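Local structure of putative P450-like enzyme (Streptomyces himastatinicus ATCC 53653, 5Z9J) at residues A[15-20]-A[309-314]; A[154-159]-A[234-239]; A[162-167]-A[381-386]. The protein binds heme as a member of the cytochrome P450 family and probably acts as an iron-dependent monooxygenase. All coordinates share one frame; numbering follows the deposited sequence.

Contact 1: A[15-20]-A[309-314]; sequences HFWMRG and LVWTGA. With TAM (tris(hydroxyethyl)aminomethane), chain F.
Trp17 lays one face of its indole over the backbone of Gly313 and Ala314, where a short helix starts. This is the tight part of the contact. Trp17 CD1 is 3.3 Å from Gly313 O, and Trp17 NE1 is 3.4 Å from Gly313 C. A beta carbon on Gly313 would run into NE1 of Trp17. Beside this, Ala314 CB lies 3.6 Å from Trp17 CE3. The first torsion of Trp17 (chi1 58°) places CG between the backbone N and the carbonyl carbon, which turns the ring toward the helix. His15 CA covers the opposite face near its rim. Trp17 CH2 also comes 3.6 Å from Trp311 CE3. The six-membered rings meet obliquely, planes at 41°. Trp311 is the N-cap residue and the centre of an inverse gamma turn.

Phe16, partly exposed, touches the other segment loosely. Its CZ comes no nearer to Ala314 CB than 4.4 Å. On this side the bound tris(hydroxyethyl)aminomethane packs on the aromatic groups. Its C3 lies over one face of Trp311, 3.4 Å from CZ2. Its O6 sits at the edge of Trp17, 3.5 Å from CZ3, and 3.8 Å from Phe16 CE2. Trp311 NE1 donates a hydrogen bond to Asn37 OD1. No hydrogen bond joins the two segments. The contact therefore rests on shape and dispersion, and its aromatic surfaces double as walls of the ligand pocket.

Contact 2: A[154-159]-A[234-239]; sequences QWMDKM and LLVNGH. With HEM (protoporphyrin IX containing Fe), chain E.
The imidazole of His239 is met by Met156 at its edge, near the ring plane. Met156 CG lies 3.4 Å from His239 ND1, and the methyl CE also comes in at this edge. Met156 SD is 4.9 Å from the centroid of the His239 ring, again at the edge, a sulfur-aromatic contact. ND1 is buried by this contact and has no polar partner in the model. NE2 makes a weak hydrogen bond to Ala131 O. The other flat group is the heme. Asn237 and Gly238 lie over one of its faces, with Gly238 CA 3.3 Å from the heme atom C2C.

Met156 has CG anti to the backbone N (chi1 177°), and its chain then bends at the next two torsions. The bends fold Met156 CE onto the other helix, 3.6 Å from Leu235 O. One turn further along its helix, Met159 places its SD 3.5 Å from Val236 CG2. No hydrogen bond crosses, so two flexible thioethers fill the space between the backbones.

The axes of the two short helical segments approach to 10.9 Å and cross at -66°. Trp155 and Met159 also pack on helix 172-202. Leu235 and His239 touch helix 132-142. Helix 224-238 is thus held between helix 147-163 and the heme. It breaks at His239 and helix 240-255 follows, consistent with the long kinked helix that crosses the heme in the P450 fold.

Contact 3: A[162-167]-A[381-386]; sequences GSEKFE and FLQVVD
Glu164 CG comes within 3.0 Å of Gln383 O, a very close approach of a carbon to a carbonyl oxygen. Glu164 is poorly ordered, so this distance is doubtful. It is the carbon part of Glu164 that leans on the loop, and no hydrogen bond forms between the two residues. The same Glu164 CG lies 3.6 Å from Val384 CG2. Its carboxylate passes the base of the glutamine, with Glu164 OE2 3.3 Å from Gln383 CB. The carboxylate and amide planes are 76° apart.

The amide of Gln383 is turned back to its own segment. Gln383 NE2 donates to Phe381 O at 2.7 Å, with an N-H...O angle of 157°, and the acceptor lies close to the amide plane. Gln383 is also the centre of an inverse gamma turn, closed by a weak bond from Val384 N to Leu382 O. Further along, Ser163 CB lies 4.2 Å from Val384 CG1.

Glu167 and Val385 run alongside one another, pointing opposite ways. Glu167 OE1 is 3.8 Å from Val385 CB. The other oxygen, OE2, hydrogen-bonds to His12 NE2. In Glu167, a first torsion of 80° and a bend at the second fold the carboxylate back over the valine. Replacing Glu167 by alanine removes the carboxylate, which would probably leave His12 without that partner and uncover part of Val385. Val385 in turn touches the bound tris(hydroxyethyl)aminomethane. The last turn of helix 147-163 and the loop that follows thus meet the loop after strand 380-381 through van der Waals contact alone, while Gln383 NE2 bonds within its own segment and Glu167 OE2 to His12.

How the contacts relate
Contacts 1 and 3 touch directly. His15 NE2 and Val385 O are 2.8 Å apart, a probable hydrogen bond, and Trp311 CZ3 packs 3.4 Å from Val385 O. Together they supply Phe16, Trp17, Trp311 and Val385 to the pocket of the bound tris(hydroxyethyl)aminomethane. Contact 2 belongs to the heme side instead. It lies about 23 Å from contact 1, centre to centre, and their nearest atoms are about 12 Å apart. Contacts 2 and 3 share helix 147-163, with centres about 14 Å apart. The side chain of Ser163 in contact 3 is about 9 Å from that of the heme-binding Asn237 in contact 2.

Contact 1: A[15-20]-A[309-314]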
loop_
_atom_site.group_PDB
_atom_site.type_symbol
_atom_site.label_atom_id
_atom_site.label_comp_id
_atom_site.label_asym_id
_atom_site.label_seq_id
_atom_site.Cartn_x
_atom_site.Cartn_y
_atom_site.Cartn_z
ATOM N N HIS A 15 10.902 3.988 12.920
ATOM C CA HIS A 15 10.327 5.155 12.250
ATOM C C HIS A 15 10.587 6.463 12.985
ATOM O O HIS A 15 9.659 7.105 13.471
ATOM C CB HIS A 15 8.845 5.007 12.066
ATOM C CG HIS A 15 8.476 3.850 11.187
ATOM N ND1 HIS A 15 7.173 3.460 10.975
ATOM C CD2 HIS A 15 9.244 2.981 10.488
ATOM C CE1 HIS A 15 7.152 2.421 10.159
ATOM N NE2 HIS A 15 8.398 2.094 9.865
ATOM N N PHE A 16 11.851 6.850 13.013
ATOM C CA PHE A 16 12.259 8.027 13.762
ATOM C C PHE A 16 11.537 9.301 13.292
ATOM O O PHE A 16 11.368 10.255 14.086
ATOM C CB PHE A 16 13.798 8.210 13.663
ATOM C CG PHE A 16 14.305 8.340 12.244
ATOM C CD1 PHE A 16 14.323 9.566 11.621
ATOM C CD2 PHE A 16 14.726 7.220 11.529
ATOM C CE1 PHE A 16 14.749 9.673 10.327
ATOM C CE2 PHE A 16 15.174 7.330 10.237
ATOM C CZ PHE A 16 15.168 8.544 9.633
ATOM N N TRP A 17 11.187 9.383 12.012
ATOM C CA TRP A 17 10.551 10.605 11.507
ATOM C C TRP A 17 9.179 10.864 12.134
ATOM O O TRP A 17 8.724 12.002 12.197
ATOM C CB TRP A 17 10.460 10.575 9.990
ATOM C CG TRP A 17 9.686 9.374 9.438
ATOM C CD1 TRP A 17 8.363 9.325 9.148
ATOM C CD2 TRP A 17 10.215 8.070 9.133
ATOM N NE1 TRP A 17 8.018 8.077 8.675
ATOM C CE2 TRP A 17 9.136 7.289 8.663
ATOM C CE3 TRP A 17 11.493 7.492 9.202
ATOM C CZ2 TRP A 17 9.301 5.953 8.262
ATOM C CZ3 TRP A 17 11.647 6.146 8.811
ATOM C CH2 TRP A 17 10.552 5.401 8.349
ATOM N N MET A 18 8.493 9.790 12.557
ATOM C CA MET A 18 7.220 9.918 13.263
ATOM C C MET A 18 7.330 10.511 14.674
ATOM O O MET A 18 6.339 10.988 15.228
ATOM C CB MET A 18 6.530 8.537 13.333
ATOM C CG MET A 18 6.258 7.990 11.938
ATOM S SD MET A 18 5.267 9.114 10.917
ATOM C CE MET A 18 3.808 9.259 11.957
ATOM N N ARG A 19 8.529 10.462 15.253
ATOM C CA ARG A 19 8.811 11.044 16.560
ATOM C C ARG A 19 9.516 12.405 16.456
ATOM O O ARG A 19 10.128 12.863 17.419
ATOM C CB ARG A 19 9.629 10.056 17.400
ATOM C CG ARG A 19 8.874 8.726 17.652
ATOM C CD ARG A 19 9.695 7.669 18.408
ATOM N NE ARG A 19 8.906 6.454 18.669
ATOM C CZ ARG A 19 8.772 5.383 17.877
ATOM N NH1 ARG A 19 9.351 5.306 16.679
ATOM N NH2 ARG A 19 8.020 4.377 18.294
ATOM N N GLY A 20 9.466 13.018 15.275
ATOM C CA GLY A 20 9.994 14.355 15.089
ATOM C C GLY A 20 11.512 14.463 15.082
ATOM O O GLY A 20 12.057 15.516 15.451
ATOM N N LEU A 309 16.864 0.980 0.487
ATOM C CA LEU A 309 15.571 1.315 1.047
ATOM C C LEU A 309 15.344 2.801 0.947
ATOM O O LEU A 309 16.034 3.592 1.585
ATOM C CB LEU A 309 15.475 0.882 2.499
ATOM C CG LEU A 309 15.635 -0.637 2.628
ATOM C CD1 LEU A 309 15.363 -1.121 4.048
ATOM C CD2 LEU A 309 14.807 -1.391 1.592
ATOM N N VAL A 310 14.364 3.154 0.123
ATOM C CA VAL A 310 13.945 4.515 -0.096
ATOM C C VAL A 310 12.835 4.860 0.920
ATOM O O VAL A 310 11.694 4.338 0.802
ATOM C CB VAL A 310 13.440 4.707 -1.524
ATOM C CG1 VAL A 310 12.890 6.100 -1.720
ATOM C CG2 VAL A 310 14.510 4.346 -2.539
ATOM N N TRP A 311 13.167 5.669 1.946
ATOM C CA TRP A 311 12.173 5.938 3.006
ATOM C C TRP A 311 11.283 7.143 2.657
ATOM O O TRP A 311 11.551 8.294 3.019
ATOM C CB TRP A 311 12.846 6.079 4.365
ATOM C CG TRP A 311 13.496 4.793 4.774
ATOM C CD1 TRP A 311 14.838 4.483 4.724
ATOM C CD2 TRP A 311 12.829 3.613 5.278
ATOM N NE1 TRP A 311 15.036 3.173 5.157
ATOM C CE2 TRP A 311 13.828 2.630 5.510
ATOM C CE3 TRP A 311 11.496 3.300 5.558
ATOM C CZ2 TRP A 311 13.518 1.350 6.007
ATOM C CZ3 TRP A 311 11.193 2.028 6.045
ATOM C CH2 TRP A 311 12.202 1.074 6.260
ATOM N N THR A 312 10.243 6.847 1.880
ATOM C CA THR A 312 9.252 7.787 1.473
ATOM C C THR A 312 8.611 8.376 2.725
ATOM O O THR A 312 8.311 9.591 2.748
ATOM C CB THR A 312 8.188 7.093 0.581
ATOM O OG1 THR A 312 7.721 5.946 1.282
ATOM C CG2 THR A 312 8.800 6.671 -0.741
ATOM N N GLY A 313 8.439 7.587 3.798
ATOM C CA GLY A 313 7.882 8.176 5.019
ATOM C C GLY A 313 8.795 9.291 5.567
ATOM O O GLY A 313 8.349 10.349 6.005
ATOM N N ALA A 314 10.088 9.040 5.565
ATOM C CA ALA A 314 11.037 10.049 6.063
ATOM C C ALA A 314 11.155 11.234 5.085
ATOM O O ALA A 314 11.216 12.400 5.507
ATOM C CB ALA A 314 12.386 9.392 6.310
HETATM C C TAM F . 16.220 1.598 9.755
HETATM C C1 TAM F . 17.416 2.503 10.258
HETATM C C2 TAM F . 15.246 1.242 10.892
HETATM C C3 TAM F . 15.464 2.325 8.606
HETATM C C4 TAM F . 17.072 3.259 11.545
HETATM C C5 TAM F . 14.145 0.362 10.319
HETATM C C6 TAM F . 15.053 3.781 8.927
HETATM N N TAM F . 16.739 0.353 9.196
HETATM O O4 TAM F . 17.496 2.523 12.678
HETATM O O5 TAM F . 14.748 -0.473 9.314
HETATM O O6 TAM F . 14.036 3.767 9.906
#

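Contact 2: A[154-159]-A[234-239]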
loop_
_atom_site.group_PDB
_atom_site.type_symbol
_atom_site.label_atom_id
_atom_site.label_comp_id
_atom_site.label_asym_id
_atom_site.label_seq_id
_atom_site.Cartn_x
_atom_site.Cartn_y
_atom_site.Cartn_z
ATOM N N GLN A 154 -7.251 -14.640 4.647
ATOM C CA GLN A 154 -6.341 -15.701 5.054
ATOM C C GLN A 154 -4.970 -15.525 4.419
ATOM O O GLN A 154 -3.948 -15.523 5.106
ATOM C CB GLN A 154 -6.915 -17.066 4.651
ATOM C CG GLN A 154 -6.103 -18.255 5.129
ATOM C CD GLN A 154 -6.749 -19.597 4.807
ATOM O OE1 GLN A 154 -7.907 -19.667 4.378
ATOM N NE2 GLN A 154 -5.998 -20.672 5.022
ATOM N N TRP A 155 -4.969 -15.345 3.102
ATOM C CA TRP A 155 -3.740 -15.154 2.353
ATOM C C TRP A 155 -3.012 -13.887 2.787
ATOM O O TRP A 155 -1.785 -13.846 2.795
ATOM C CB TRP A 155 -4.026 -15.068 0.851
ATOM C CG TRP A 155 -4.514 -16.331 0.198
ATOM C CD1 TRP A 155 -4.559 -17.580 0.737
ATOM C CD2 TRP A 155 -5.004 -16.451 -1.142
ATOM N NE1 TRP A 155 -5.064 -18.477 -0.186
ATOM C CE2 TRP A 155 -5.342 -17.803 -1.346
ATOM C CE3 TRP A 155 -5.196 -15.538 -2.187
ATOM C CZ2 TRP A 155 -5.853 -18.265 -2.554
ATOM C CZ3 TRP A 155 -5.708 -16.001 -3.387
ATOM C CH2 TRP A 155 -6.033 -17.351 -3.558
ATOM N N MET A 156 -3.767 -12.894 3.245
ATOM C CA MET A 156 -3.200 -11.593 3.532
ATOM C C MET A 156 -2.552 -11.541 4.905
ATOM O O MET A 156 -1.740 -10.656 5.166
ATOM C CB MET A 156 -4.304 -10.525 3.429
ATOM C CG MET A 156 -3.919 -9.069 3.776
ATOM S SD MET A 156 -2.911 -8.311 2.465
ATOM C CE MET A 156 -3.958 -8.650 1.053
ATOM N N ASP A 157 -2.792 -12.550 5.733
ATOM C CA ASP A 157 -2.091 -12.615 7.008
ATOM C C ASP A 157 -0.815 -13.419 6.888
ATOM O O ASP A 157 0.144 -13.163 7.617
ATOM C CB ASP A 157 -2.978 -13.223 8.077
ATOM C CG ASP A 157 -4.101 -12.334 8.432
ATOM O OD1 ASP A 157 -4.274 -11.304 7.748
ATOM O OD2 ASP A 157 -4.811 -12.667 9.377
ATOM N N LYS A 158 -0.803 -14.359 5.948
ATOM C CA LYS A 158 0.402 -15.089 5.604
ATOM C C LYS A 158 1.427 -14.157 4.962
ATOM O O LYS A 158 2.632 -14.264 5.201
ATOM C CB LYS A 158 0.077 -16.258 4.679
ATOM C CG LYS A 158 -0.656 -17.403 5.375
ATOM C CD LYS A 158 -0.973 -18.527 4.401
ATOM C CE LYS A 158 -1.657 -19.699 5.083
ATOM N NZ LYS A 158 -1.933 -20.841 4.129
ATOM N N MET A 159 0.937 -13.255 4.122
ATOM C CA MET A 159 1.802 -12.300 3.465
ATOM C C MET A 159 2.188 -11.167 4.427
ATOM O O MET A 159 3.279 -10.613 4.323
ATOM C CB MET A 159 1.121 -11.767 2.201
ATOM C CG MET A 159 1.031 -12.820 1.100
ATOM S SD MET A 159 0.160 -12.335 -0.406
ATOM C CE MET A 159 -1.536 -12.182 0.146
ATOM N N LEU A 234 -2.731 -6.586 -6.918
ATOM C CA LEU A 234 -3.815 -5.655 -6.646
ATOM C C LEU A 234 -4.319 -5.819 -5.202
ATOM O O LEU A 234 -4.397 -4.835 -4.447
ATOM C CB LEU A 234 -4.958 -5.840 -7.654
ATOM C CG LEU A 234 -4.437 -5.390 -9.027
ATOM C CD1 LEU A 234 -5.376 -5.666 -10.124
ATOM C CD2 LEU A 234 -4.083 -3.867 -8.976
ATOM N N LEU A 235 -4.562 -7.059 -4.793
ATOM C CA LEU A 235 -4.997 -7.343 -3.412
ATOM C C LEU A 235 -4.009 -6.821 -2.397
ATOM O O LEU A 235 -4.401 -6.063 -1.477
ATOM C CB LEU A 235 -5.135 -8.819 -3.182
ATOM C CG LEU A 235 -6.366 -9.341 -3.936
ATOM C CD1 LEU A 235 -6.300 -10.835 -3.856
ATOM C CD2 LEU A 235 -7.651 -8.806 -3.278
ATOM N N VAL A 236 -2.757 -7.236 -2.540
ATOM C CA VAL A 236 -1.781 -6.903 -1.497
ATOM C C VAL A 236 -1.552 -5.435 -1.484
ATOM O O VAL A 236 -1.398 -4.871 -0.395
ATOM C CB VAL A 236 -0.432 -7.622 -1.679
ATOM C CG1 VAL A 236 0.710 -6.966 -0.838
ATOM C CG2 VAL A 236 -0.572 -9.064 -1.349
ATOM N N ASN A 237 -1.512 -4.810 -2.661
ATOM C CA ASN A 237 -1.182 -3.370 -2.676
ATOM C C ASN A 237 -2.295 -2.424 -2.309
ATOM O O ASN A 237 -2.049 -1.245 -1.951
ATOM C CB ASN A 237 -0.584 -2.956 -4.028
ATOM C CG ASN A 237 0.926 -3.255 -4.098
ATOM O OD1 ASN A 237 1.440 -4.126 -3.378
ATOM N ND2 ASN A 237 1.640 -2.518 -4.946
ATOM N N GLY A 238 -3.510 -2.919 -2.480
ATOM C CA GLY A 238 -4.691 -2.123 -2.304
ATOM C C GLY A 238 -5.492 -2.366 -1.046
ATOM O O GLY A 238 -6.469 -1.669 -0.844
ATOM N N HIS A 239 -5.115 -3.338 -0.225
ATOM C CA HIS A 239 -5.930 -3.668 0.935
ATOM C C HIS A 239 -5.553 -2.876 2.192
ATOM O O HIS A 239 -6.191 -1.896 2.528
ATOM C CB HIS A 239 -5.816 -5.159 1.222
ATOM C CG HIS A 239 -6.641 -5.619 2.381
ATOM N ND1 HIS A 239 -6.414 -6.817 3.024
ATOM C CD2 HIS A 239 -7.688 -5.042 3.016
ATOM C CE1 HIS A 239 -7.283 -6.955 4.007
ATOM N NE2 HIS A 239 -8.064 -5.890 4.024
HETATM C CHA HEM E . 2.116 1.212 -6.432
HETATM C CHB HEM E . 1.043 3.214 -2.207
HETATM C CHC HEM E . -3.551 1.840 -2.838
HETATM C CHD HEM E . -2.293 -0.948 -6.511
HETATM C C1A HEM E . 2.285 1.913 -5.259
HETATM C C2A HEM E . 3.502 2.553 -4.752
HETATM C C3A HEM E . 3.199 3.126 -3.585
HETATM C C4A HEM E . 1.781 2.851 -3.308
HETATM C CMA HEM E . 4.166 3.904 -2.683
HETATM C CAA HEM E . 4.884 2.582 -5.438
HETATM C CBA HEM E . 5.633 1.257 -5.241
HETATM C CGA HEM E . 7.107 1.365 -5.651
HETATM O O1A HEM E . 7.903 0.424 -5.409
HETATM O O2A HEM E . 7.531 2.367 -6.255
HETATM C C1B HEM E . -0.307 3.071 -2.049
HETATM C C2B HEM E . -1.081 3.716 -1.022
HETATM C C3B HEM E . -2.353 3.338 -1.197
HETATM C C4B HEM E . -2.400 2.425 -2.329
HETATM C CMB HEM E . -0.453 4.654 0.024
HETATM C CAB HEM E . -3.610 3.707 -0.402
HETATM C CBB HEM E . -3.616 4.568 0.615
HETATM C C1C HEM E . -3.646 0.975 -3.912
HETATM C C2C HEM E . -4.882 0.340 -4.434
HETATM C C3C HEM E . -4.508 -0.422 -5.452
HETATM C C4C HEM E . -3.077 -0.311 -5.575
HETATM C CMC HEM E . -6.290 0.607 -3.870
HETATM C CAC HEM E . -5.295 -1.356 -6.402
HETATM C CBC HEM E . -6.612 -1.506 -6.380
HETATM C C1D HEM E . -0.999 -0.652 -6.791
HETATM C C2D HEM E . -0.227 -1.311 -7.802
HETATM C C3D HEM E . 1.125 -0.621 -7.785
HETATM C C4D HEM E . 1.059 0.382 -6.762
HETATM C CMD HEM E . -0.662 -2.479 -8.722
HETATM C CAD HEM E . 2.334 -1.000 -8.646
HETATM C CBD HEM E . 2.369 -0.181 -9.919
HETATM C CGD HEM E . 3.689 -0.451 -10.618
HETATM O O1D HEM E . 4.619 -1.030 -10.008
HETATM O O2D HEM E . 3.826 -0.053 -11.803
HETATM N NA HEM E . 1.290 2.133 -4.348
HETATM N NB HEM E . -1.141 2.271 -2.823
HETATM N NC HEM E . -2.608 0.518 -4.635
HETATM N ND HEM E . -0.227 0.372 -6.208
HETATM FE FE HEM E . -0.708 1.403 -4.623
#

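Contact 3: A[162-167]-A[381-386]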
loop_
_atom_site.group_PDB
_atom_site.type_symbol
_atom_site.label_atom_id
_atom_site.label_comp_id
_atom_site.label_asym_id
_atom_site.label_seq_id
_atom_site.Cartn_x
_atom_site.Cartn_y
_atom_site.Cartn_z
ATOM N N GLY A 162 4.903 -12.911 6.572
ATOM C CA GLY A 162 6.175 -12.986 5.882
ATOM C C GLY A 162 6.791 -11.601 5.790
ATOM O O GLY A 162 8.013 -11.445 5.830
ATOM N N SER A 163 5.937 -10.588 5.675
ATOM C CA SER A 163 6.398 -9.206 5.619
ATOM C C SER A 163 7.094 -8.815 6.920
ATOM O O SER A 163 8.128 -8.145 6.908
ATOM C CB SER A 163 5.221 -8.268 5.362
ATOM O OG SER A 163 4.471 -8.695 4.245
ATOM N N GLU A 164 6.527 -9.259 8.041
ATOM C CA GLU A 164 7.074 -8.962 9.363
ATOM C C GLU A 164 8.415 -9.647 9.572
ATOM O O GLU A 164 8.692 -10.692 8.982
ATOM C CB GLU A 164 6.084 -9.362 10.465
ATOM C CG GLU A 164 4.836 -8.485 10.495
ATOM C CD GLU A 164 3.656 -9.117 11.213
ATOM O OE1 GLU A 164 3.370 -10.310 10.983
ATOM O OE2 GLU A 164 3.006 -8.409 12.010
ATOM N N LYS A 165 9.230 -9.058 10.437
ATOM C CA LYS A 165 10.594 -9.512 10.664
ATOM C C LYS A 165 11.342 -9.597 9.328
ATOM O O LYS A 165 12.125 -10.515 9.100
ATOM C CB LYS A 165 10.606 -10.865 11.388
ATOM N N PHE A 166 11.124 -8.604 8.470
ATOM C CA PHE A 166 11.905 -8.452 7.257
ATOM C C PHE A 166 13.151 -7.636 7.608
ATOM O O PHE A 166 14.162 -7.667 6.893
ATOM C CB PHE A 166 11.087 -7.760 6.163
ATOM N N GLU A 167 13.052 -6.907 8.725
ATOM C CA GLU A 167 14.095 -5.984 9.187
ATOM C C GLU A 167 15.057 -6.652 10.161
ATOM O O GLU A 167 15.924 -6.001 10.745
ATOM C CB GLU A 167 13.472 -4.742 9.845
ATOM C CG GLU A 167 12.992 -4.922 11.295
ATOM C CD GLU A 167 11.478 -5.058 11.423
ATOM O OE1 GLU A 167 10.852 -5.693 10.551
ATOM O OE2 GLU A 167 10.913 -4.529 12.402
ATOM N N PHE A 381 0.023 0.103 16.111
ATOM C CA PHE A 381 0.530 0.303 14.777
ATOM C C PHE A 381 0.966 -0.991 14.145
ATOM O O PHE A 381 1.373 -1.947 14.835
ATOM C CB PHE A 381 1.656 1.347 14.823
ATOM C CG PHE A 381 1.124 2.694 15.136
ATOM C CD1 PHE A 381 0.787 3.020 16.436
ATOM C CD2 PHE A 381 0.767 3.553 14.120
ATOM C CE1 PHE A 381 0.206 4.234 16.729
ATOM C CE2 PHE A 381 0.174 4.775 14.408
ATOM C CZ PHE A 381 -0.110 5.103 15.706
ATOM N N LEU A 382 0.856 -1.034 12.830
ATOM C CA LEU A 382 1.159 -2.248 12.080
ATOM C C LEU A 382 2.643 -2.618 12.240
ATOM O O LEU A 382 3.544 -1.762 12.168
ATOM C CB LEU A 382 0.772 -2.084 10.621
ATOM C CG LEU A 382 0.904 -3.332 9.748
ATOM C CD1 LEU A 382 -0.114 -4.337 10.223
ATOM C CD2 LEU A 382 0.634 -2.987 8.291
ATOM N N GLN A 383 2.862 -3.888 12.568
ATOM C CA GLN A 383 4.179 -4.419 12.916
ATOM C C GLN A 383 5.015 -4.735 11.675
ATOM O O GLN A 383 5.641 -5.778 11.583
ATOM C CB GLN A 383 3.972 -5.708 13.719
ATOM C CG GLN A 383 3.168 -5.476 14.982
ATOM C CD GLN A 383 3.883 -4.559 15.931
ATOM O OE1 GLN A 383 4.849 -4.961 16.578
ATOM N NE2 GLN A 383 3.461 -3.298 15.971
ATOM N N VAL A 384 5.065 -3.795 10.745
ATOM C CA VAL A 384 5.758 -4.019 9.500
ATOM C C VAL A 384 6.587 -2.793 9.174
ATOM O O VAL A 384 6.035 -1.702 9.111
ATOM C CB VAL A 384 4.764 -4.279 8.379
ATOM C CG1 VAL A 384 5.492 -4.435 7.084
ATOM C CG2 VAL A 384 3.929 -5.537 8.687
ATOM N N VAL A 385 7.874 -2.981 8.904
ATOM C CA VAL A 385 8.791 -1.854 8.879
ATOM C C VAL A 385 8.526 -0.910 7.690
ATOM O O VAL A 385 8.817 0.294 7.792
ATOM C CB VAL A 385 10.271 -2.325 8.899
ATOM C CG1 VAL A 385 10.673 -2.995 7.577
ATOM C CG2 VAL A 385 11.192 -1.156 9.231
ATOM N N ASP A 386 7.977 -1.402 6.568
ATOM C CA ASP A 386 7.806 -0.489 5.431
ATOM C C ASP A 386 6.435 0.177 5.411
ATOM O O ASP A 386 6.040 0.808 4.454
ATOM C CB ASP A 386 8.146 -1.182 4.087
ATOM C CG ASP A 386 7.337 -2.447 3.827
ATOM O OD1 ASP A 386 6.799 -3.040 4.789
ATOM O OD2 ASP A 386 7.298 -2.886 2.658
#